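Local coordinates for protein cytochrome c2 iso-2 (PDB 1JDL) that carries electrons through a covalently bound heme c, serving as electron donor to oxidized bacteriochlorophyll in purple photosynthetic bacteria, at residues P65-A70 and N76-K81; F100-P103 and E107-D110. One frame throughout, in Å; residues are numbered along the deposited sequence.

Overall arrangement
In this class I cytochrome c fold, short helices and loops wrap one heme, and the two contacts follow one another along the chain. Interaction 1 packs helix 65-71 against helix 75-85 at the surface; interaction 2 comes later, setting the loop after helix 75-85 against the C-terminal helix 105-115. Their centres lie about 12 Å apart, and they meet directly: I69 O of the first is probably hydrogen-bonded to R108 NH1 of the second, while I69 CD1 packs on K109 N. Helix 65-71 thus touches both helix 75-85 and helix 105-115. Interaction 1 joins helices beside the heme site, whereas interaction 2 itself lines the pocket through F100 and L102.

Interaction 1 of 2, residues P65-A70 and N76-K81; sequences PENIIA and NAFLRK
A single aromatic ring bridges two consecutive helices here, at the surface of the cytochrome c fold: F78 of helix 75-85 reaches across to N67 and A70, which lie one turn apart on helix 65-71. A short link joins the two helices, and their backbones come nearest at A70 and F78, whose CA atoms are 7.0 Å apart. The ring fills that interval because its CG is anti to the backbone N (chi1 180°), which carries the ring out from its own helix and over the backbone of the other. There F78 CD1 meets the A70 carbonyl, 3.8 Å from A70 O, and N67 O rests over one face of the ring, near the rim. The methyl of A70 comes in obliquely, its CB 3.8 Å from F78 CE1, and adds the apolar part of the interface.

The N67 side chain crosses the phenylalanine at roughly a right angle, with amide and ring planes 58° apart. Its polar end is committed elsewhere, ND2 being hydrogen-bonded to H62 O, a bond that helps settle how the amide is turned. Other side chains of the two helices pack elsewhere: I68 on W63 and on V112 of helix 105-115, and L79 on I52 and A56 of helix 51-58. At the ring's outer end, N67 OD1 approaches F78 CZ to 3.8 Å.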
# COMPACT_ATOMS: atom_id res chain seq x y z
N PRO A 65 9.84 0.40 0.61
CA PRO A 65 9.63 -1.05 0.68
C PRO A 65 9.37 -1.55 2.10
O PRO A 65 8.52 -2.42 2.31
CB PRO A 65 10.91 -1.61 0.07
CG PRO A 65 11.92 -0.51 0.26
CD PRO A 65 11.12 0.73 -0.04
N GLU A 66 10.08 -0.98 3.07
CA GLU A 66 9.93 -1.37 4.47
C GLU A 66 8.53 -1.08 4.99
O GLU A 66 7.95 -1.89 5.71
CB GLU A 66 10.94 -0.62 5.35
CG GLU A 66 12.40 -1.01 5.14
CD GLU A 66 12.88 -0.73 3.72
OE1 GLU A 66 12.74 0.42 3.25
OE2 GLU A 66 13.41 -1.67 3.09
N ASN A 67 7.99 0.08 4.63
CA ASN A 67 6.65 0.45 5.06
C ASN A 67 5.58 -0.45 4.47
O ASN A 67 4.62 -0.80 5.14
CB ASN A 67 6.36 1.91 4.72
CG ASN A 67 7.00 2.88 5.71
OD1 ASN A 67 7.33 2.50 6.83
ND2 ASN A 67 7.16 4.13 5.30
N ILE A 68 5.74 -0.84 3.21
CA ILE A 68 4.75 -1.72 2.58
C ILE A 68 4.77 -3.07 3.28
O ILE A 68 3.73 -3.66 3.55
CB ILE A 68 5.03 -1.90 1.07
CG1 ILE A 68 5.02 -0.53 0.37
CG2 ILE A 68 3.97 -2.81 0.46
CD1 ILE A 68 5.30 -0.60 -1.12
N ILE A 69 5.97 -3.56 3.57
CA ILE A 69 6.12 -4.84 4.26
C ILE A 69 5.44 -4.84 5.62
O ILE A 69 4.78 -5.81 6.00
CB ILE A 69 7.62 -5.20 4.44
CG1 ILE A 69 8.25 -5.50 3.08
CG2 ILE A 69 7.77 -6.40 5.38
CD1 ILE A 69 7.71 -6.75 2.42
N ALA A 70 5.59 -3.74 6.36
CA ALA A 70 5.00 -3.63 7.70
C ALA A 70 3.50 -3.38 7.65
O ALA A 70 2.78 -3.67 8.60
CB ALA A 70 5.68 -2.51 8.47
N ASN A 76 -5.03 -1.47 8.59
CA ASN A 76 -5.57 -0.56 9.59
C ASN A 76 -4.63 -0.31 10.75
O ASN A 76 -4.41 0.84 11.16
CB ASN A 76 -6.90 -1.09 10.13
CG ASN A 76 -8.07 -0.74 9.24
OD1 ASN A 76 -8.86 -1.61 8.85
ND2 ASN A 76 -8.20 0.54 8.93
N ALA A 77 -4.07 -1.39 11.30
CA ALA A 77 -3.16 -1.27 12.43
C ALA A 77 -1.96 -0.40 12.10
O ALA A 77 -1.57 0.45 12.89
CB ALA A 77 -2.70 -2.65 12.87
N PHE A 78 -1.39 -0.60 10.91
CA PHE A 78 -0.23 0.17 10.49
C PHE A 78 -0.55 1.66 10.36
O PHE A 78 0.18 2.51 10.88
CB PHE A 78 0.30 -0.34 9.16
CG PHE A 78 1.50 0.41 8.66
CD1 PHE A 78 2.78 0.10 9.12
CD2 PHE A 78 1.35 1.46 7.75
CE1 PHE A 78 3.89 0.83 8.69
CE2 PHE A 78 2.45 2.19 7.31
CZ PHE A 78 3.73 1.88 7.78
N LEU A 79 -1.63 1.98 9.66
CA LEU A 79 -2.02 3.36 9.44
C LEU A 79 -2.38 4.10 10.72
O LEU A 79 -2.02 5.26 10.90
CB LEU A 79 -3.19 3.42 8.47
CG LEU A 79 -2.88 2.99 7.03
CD1 LEU A 79 -4.17 2.91 6.23
CD2 LEU A 79 -1.91 3.98 6.41
N ARG A 80 -3.10 3.43 11.62
CA ARG A 80 -3.48 4.06 12.88
C ARG A 80 -2.26 4.37 13.73
O ARG A 80 -2.18 5.44 14.33
CB ARG A 80 -4.45 3.14 13.64
CG ARG A 80 -5.85 3.15 13.05
CD ARG A 80 -6.76 2.12 13.70
NE ARG A 80 -8.11 2.20 13.15
CZ ARG A 80 -9.01 1.22 13.21
NH1 ARG A 80 -8.70 0.06 13.79
NH2 ARG A 80 -10.22 1.39 12.68
N LYS A 81 -1.31 3.44 13.78
CA LYS A 81 -0.10 3.65 14.57
C LYS A 81 0.75 4.76 13.96
O LYS A 81 1.33 5.56 14.69
CB LYS A 81 0.71 2.36 14.66
CG LYS A 81 2.06 2.55 15.35
CD LYS A 81 2.85 1.26 15.40
CE LYS A 81 4.26 1.52 15.94
NZ LYS A 81 4.22 2.25 17.24

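Interaction 2 of 2, residues F100-P103 and E107-D110; sequences FKLP and ERKD. With HEM (protoporphyrin IX containing Fe), chain B.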
# COMPACT_ATOMS: atom_id res chain seq x y z
N PHE A 100 -8.12 -6.50 3.19
CA PHE A 100 -7.33 -7.65 2.79
C PHE A 100 -6.03 -7.61 3.57
O PHE A 100 -5.48 -6.53 3.82
CB PHE A 100 -7.04 -7.60 1.28
CG PHE A 100 -6.27 -8.79 0.77
CD1 PHE A 100 -4.88 -8.78 0.74
CD2 PHE A 100 -6.94 -9.93 0.34
CE1 PHE A 100 -4.16 -9.88 0.29
CE2 PHE A 100 -6.23 -11.05 -0.11
CZ PHE A 100 -4.83 -11.02 -0.13
N LYS A 101 -5.55 -8.78 3.99
CA LYS A 101 -4.31 -8.88 4.74
C LYS A 101 -3.43 -9.96 4.12
O LYS A 101 -3.92 -10.95 3.57
CB LYS A 101 -4.59 -9.28 6.20
CG LYS A 101 -5.47 -8.32 6.99
CD LYS A 101 -5.69 -8.86 8.40
CE LYS A 101 -6.58 -7.96 9.22
NZ LYS A 101 -6.84 -8.53 10.58
N LEU A 102 -2.12 -9.76 4.21
CA LEU A 102 -1.14 -10.71 3.70
C LEU A 102 -0.17 -10.89 4.87
O LEU A 102 0.83 -10.18 4.97
CB LEU A 102 -0.41 -10.13 2.49
CG LEU A 102 0.47 -11.07 1.66
CD1 LEU A 102 1.26 -10.26 0.64
CD2 LEU A 102 1.43 -11.84 2.55
N PRO A 103 -0.46 -11.85 5.77
CA PRO A 103 0.40 -12.11 6.93
C PRO A 103 1.78 -12.71 6.70
O PRO A 103 2.75 -12.32 7.36
CB PRO A 103 -0.48 -13.01 7.79
CG PRO A 103 -1.26 -13.78 6.77
CD PRO A 103 -1.66 -12.70 5.80
N GLU A 107 5.89 -13.99 1.53
CA GLU A 107 5.02 -13.49 0.48
C GLU A 107 5.09 -11.97 0.40
O GLU A 107 5.10 -11.39 -0.69
CB GLU A 107 3.57 -13.91 0.71
CG GLU A 107 3.31 -15.38 0.45
CD GLU A 107 1.83 -15.70 0.44
OE1 GLU A 107 1.20 -15.63 1.51
OE2 GLU A 107 1.31 -16.01 -0.65
N ARG A 108 5.15 -11.33 1.57
CA ARG A 108 5.25 -9.87 1.61
C ARG A 108 6.55 -9.41 0.97
O ARG A 108 6.55 -8.49 0.16
CB ARG A 108 5.17 -9.37 3.05
CG ARG A 108 3.75 -9.26 3.59
CD ARG A 108 3.76 -8.76 5.02
NE ARG A 108 4.16 -9.79 5.97
CZ ARG A 108 4.78 -9.55 7.12
NH1 ARG A 108 5.09 -8.31 7.46
NH2 ARG A 108 5.09 -10.55 7.93
N LYS A 109 7.66 -10.06 1.33
CA LYS A 109 8.95 -9.69 0.76
C LYS A 109 8.94 -9.85 -0.75
O LYS A 109 9.44 -8.99 -1.49
CB LYS A 109 10.07 -10.55 1.34
CG LYS A 109 10.36 -10.34 2.81
CD LYS A 109 11.56 -11.17 3.23
CE LYS A 109 11.90 -10.99 4.70
NZ LYS A 109 13.11 -11.78 5.07
N ASP A 110 8.38 -10.96 -1.22
CA ASP A 110 8.33 -11.24 -2.65
C ASP A 110 7.43 -10.31 -3.44
O ASP A 110 7.80 -9.85 -4.52
CB ASP A 110 7.89 -12.69 -2.90
CG ASP A 110 8.88 -13.71 -2.36
OD1 ASP A 110 10.09 -13.42 -2.35
OD2 ASP A 110 8.43 -14.81 -1.95
CHA HEM B . -4.60 0.52 -1.00
CHB HEM B . -1.17 -2.80 -1.67
CHC HEM B . -4.57 -6.19 -2.16
CHD HEM B . -7.95 -2.80 -2.03
C1A HEM B . -3.36 -0.10 -1.08
C2A HEM B . -2.10 0.56 -0.83
C3A HEM B . -1.14 -0.39 -1.02
C4A HEM B . -1.81 -1.61 -1.39
CMA HEM B . 0.36 -0.23 -0.82
CAA HEM B . -1.91 2.06 -0.58
CBA HEM B . -1.76 2.73 -1.95
CGA HEM B . -1.69 4.26 -1.90
O1A HEM B . -1.65 4.84 -0.79
O2A HEM B . -1.67 4.88 -2.98
C1B HEM B . -1.81 -4.01 -1.89
C2B HEM B . -1.14 -5.26 -2.11
C3B HEM B . -2.11 -6.22 -2.02
C4B HEM B . -3.35 -5.55 -2.00
CMB HEM B . 0.35 -5.42 -2.42
CAB HEM B . -2.01 -7.58 -1.67
CBB HEM B . -0.78 -8.38 -1.27
C1C HEM B . -5.78 -5.58 -2.12
C2C HEM B . -7.06 -6.25 -2.27
C3C HEM B . -7.99 -5.30 -2.07
C4C HEM B . -7.31 -4.03 -2.04
CMC HEM B . -7.28 -7.72 -2.62
CAC HEM B . -9.36 -5.45 -1.73
CBC HEM B . -10.24 -6.69 -1.70
C1D HEM B . -7.34 -1.59 -1.82
C2D HEM B . -8.05 -0.35 -1.65
C3D HEM B . -7.13 0.59 -1.28
C4D HEM B . -5.83 -0.11 -1.25
CMD HEM B . -9.56 -0.12 -1.78
CAD HEM B . -7.41 2.03 -0.86
CBD HEM B . -7.59 2.02 0.67
CGD HEM B . -8.02 3.36 1.24
O1D HEM B . -8.22 3.42 2.47
O2D HEM B . -8.15 4.34 0.48
NA HEM B . -3.18 -1.44 -1.41
NB HEM B . -3.18 -4.18 -1.83
NC HEM B . -5.94 -4.21 -1.95
ND HEM B . -5.98 -1.45 -1.59
FE HEM B . -4.57 -2.84 -1.66
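L102 lies between the heme and the C-terminal helix of the cytochrome c fold, with CD1 turned chiefly to the heme and CD2 to the helix. CD1 touches the heme atom CBB at 3.4 Å, whereas CD2 fits against the first turn of helix 105-115, 3.5 Å from E107 CB and 3.6 Å from R108 CG. With CG anti to the backbone N (chi1 -169°), the leucine directs its branches into this cleft. F100, two residues earlier, also lines the pocket: the heme methyl CMC lies over one face of its ring, 3.7 Å from F100 CG.

The next shell is polar. R108 runs along the loop backbone, its CD 3.3 Å from L102 O, and the bend at chi3 (-76°) brings the guanidinium to P103 O. That carbonyl receives two weak bonds, one from R108 NE and one from R108 NH2, the latter 3.0 Å long with an angle of only 126° at the hydrogen. The stronger tie is from NH1 to I69 O on helix 65-71, which links that helix to this one. A methionine in place of R108 would probably leave P103 O and I69 O without these donors and weaken the link between loop and helices.

Farther out, V11 of helix 5-11 touches both L102 and E107, and at the end of the glutamate a salt bridge joins E107 OE2 to K14 NZ.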